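Local coordinates for 6-phosphogluconolactonase (Thermotoga maritima, PDB 1VL1), which hydrolyses 6-phosphogluconolactone to 6-phosphogluconate, the second step of the oxidative stage of the pentose phosphate pathway, at residues I74-S79 with V99-A104. Numbering follows the deposited sequence.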
# COMPACT_ATOMS: atom_id res chain seq x y z
N ILE A 74 -14.11 -7.83 1.97
CA ILE A 74 -12.83 -7.13 1.96
C ILE A 74 -12.70 -6.25 0.74
O ILE A 74 -12.83 -6.74 -0.37
CB ILE A 74 -11.63 -8.09 2.06
CG1 ILE A 74 -11.79 -9.01 3.29
CG2 ILE A 74 -10.34 -7.29 2.11
CD1 ILE A 74 -10.89 -10.23 3.27
N HIS A 75 -12.48 -4.96 0.96
CA HIS A 75 -12.30 -3.97 -0.15
C HIS A 75 -10.87 -3.54 -0.27
O HIS A 75 -10.23 -3.20 0.75
CB HIS A 75 -13.20 -2.77 0.08
CG HIS A 75 -14.65 -3.12 0.06
ND1 HIS A 75 -15.50 -2.73 -0.94
CD2 HIS A 75 -15.38 -3.86 0.92
CE1 HIS A 75 -16.69 -3.24 -0.71
NE2 HIS A 75 -16.65 -3.92 0.41
N PHE A 76 -10.34 -3.54 -1.50
CA PHE A 76 -8.92 -3.28 -1.70
C PHE A 76 -8.71 -1.99 -2.54
O PHE A 76 -9.46 -1.74 -3.45
CB PHE A 76 -8.23 -4.47 -2.45
CG PHE A 76 -8.09 -5.72 -1.60
CD1 PHE A 76 -7.13 -5.79 -0.62
CD2 PHE A 76 -8.93 -6.79 -1.76
CE1 PHE A 76 -6.96 -6.92 0.16
CE2 PHE A 76 -8.77 -7.94 -0.95
CZ PHE A 76 -7.80 -7.97 -0.02
N PHE A 77 -7.66 -1.24 -2.20
CA PHE A 77 -7.32 -0.01 -2.87
C PHE A 77 -5.85 0.01 -3.16
O PHE A 77 -5.05 -0.32 -2.28
CB PHE A 77 -7.65 1.19 -1.97
CG PHE A 77 -9.07 1.22 -1.50
CD1 PHE A 77 -9.47 0.43 -0.42
CD2 PHE A 77 -9.98 2.02 -2.10
CE1 PHE A 77 -10.77 0.41 -0.03
CE2 PHE A 77 -11.32 2.00 -1.69
CZ PHE A 77 -11.70 1.22 -0.65
N LEU A 78 -5.41 0.38 -4.36
CA LEU A 78 -3.97 0.62 -4.56
C LEU A 78 -3.47 1.86 -3.84
O LEU A 78 -4.16 2.88 -3.85
CB LEU A 78 -3.70 0.80 -6.03
CG LEU A 78 -3.43 -0.50 -6.75
CD1 LEU A 78 -4.37 -1.64 -6.50
CD2 LEU A 78 -3.34 -0.18 -8.19
N SER A 79 -2.24 1.84 -3.33
CA SER A 79 -1.66 3.01 -2.68
C SER A 79 -1.22 4.03 -3.76
O SER A 79 -1.11 5.21 -3.48
CB SER A 79 -0.43 2.64 -1.87
OG SER A 79 0.52 1.94 -2.64
N VAL A 99 -1.24 -11.71 -8.80
CA VAL A 99 -1.00 -12.46 -7.56
C VAL A 99 -2.21 -12.56 -6.64
O VAL A 99 -2.32 -13.52 -5.85
CB VAL A 99 0.22 -11.91 -6.78
CG1 VAL A 99 1.50 -12.08 -7.62
CG2 VAL A 99 0.01 -10.52 -6.29
N LEU A 100 -3.14 -11.62 -6.75
CA LEU A 100 -4.24 -11.56 -5.80
C LEU A 100 -5.60 -11.42 -6.43
O LEU A 100 -6.44 -12.26 -6.23
CB LEU A 100 -4.00 -10.42 -4.83
CG LEU A 100 -5.06 -10.10 -3.79
CD1 LEU A 100 -5.23 -11.28 -2.84
CD2 LEU A 100 -4.69 -8.84 -2.96
N PHE A 101 -5.83 -10.33 -7.17
CA PHE A 101 -7.21 -10.03 -7.60
C PHE A 101 -7.80 -11.06 -8.53
O PHE A 101 -9.01 -11.22 -8.60
CB PHE A 101 -7.35 -8.64 -8.23
CG PHE A 101 -6.87 -7.48 -7.41
CD1 PHE A 101 -7.00 -7.41 -6.02
CD2 PHE A 101 -6.29 -6.37 -8.06
CE1 PHE A 101 -6.53 -6.30 -5.34
CE2 PHE A 101 -5.89 -5.28 -7.38
CZ PHE A 101 -6.00 -5.26 -6.02
N SER A 102 -6.94 -11.72 -9.30
CA SER A 102 -7.38 -12.74 -10.27
C SER A 102 -7.27 -14.14 -9.67
O SER A 102 -7.65 -15.14 -10.32
CB SER A 102 -6.51 -12.63 -11.53
OG SER A 102 -5.21 -13.29 -11.38
N ARG A 103 -6.67 -14.25 -8.45
CA ARG A 103 -6.47 -15.54 -7.81
C ARG A 103 -7.44 -15.83 -6.68
O ARG A 103 -7.99 -16.95 -6.58
CB ARG A 103 -5.03 -15.72 -7.41
CG ARG A 103 -4.12 -15.96 -8.60
CD ARG A 103 -2.63 -16.05 -8.23
NE ARG A 103 -2.30 -17.33 -7.59
CZ ARG A 103 -2.03 -17.49 -6.29
NH1 ARG A 103 -2.08 -16.49 -5.44
NH2 ARG A 103 -1.74 -18.71 -5.83
N ALA A 104 -7.70 -14.87 -5.83
CA ALA A 104 -8.80 -14.97 -4.89
C ALA A 104 -10.09 -14.51 -5.55
O ALA A 104 -10.08 -13.64 -6.42
CB ALA A 104 -8.49 -14.09 -3.69
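Phe76 and Leu78 on strand 74-82 make a buried, wholly apolar strand-to-helix contact with Leu100 and Phe101, late in helix 92-101, within one beta-alpha-beta unit. The chain of this unit runs on from the helix to strand 111-112, parallel to the first strand. Phe76 and Leu78 are two residues apart on the strand, and both meet the Phe101 ring. Phe101 CE1 lies 3.8 Å from Phe76 CB, at the root of the other ring, and the two side chains cross at a slant rather than stacking. With Phe101 CG anti to its carbonyl carbon (chi1 -55°), the far end of the ring extends to the strand. Leu100 uses a methyl instead: its CD2 sits over one face of the Phe76 ring, offset toward the rim, 4.3 Å from CE1 of Phe76. Leu51 of the neighbouring strand 47-51 touches both Phe76 and Leu100, while Phe93 and Ile96 pack on Phe101 from its own helix. An alanine in place of Phe101 would probably open a gap between strand and helix and leave the Leu78 methyl without its aromatic partner. Arg103 NH1 donates to Val99 O. On the strand side, Leu78 CD1 meets the edge of the Phe101 ring, close to its plane and 4.0 Å from CZ of Phe101.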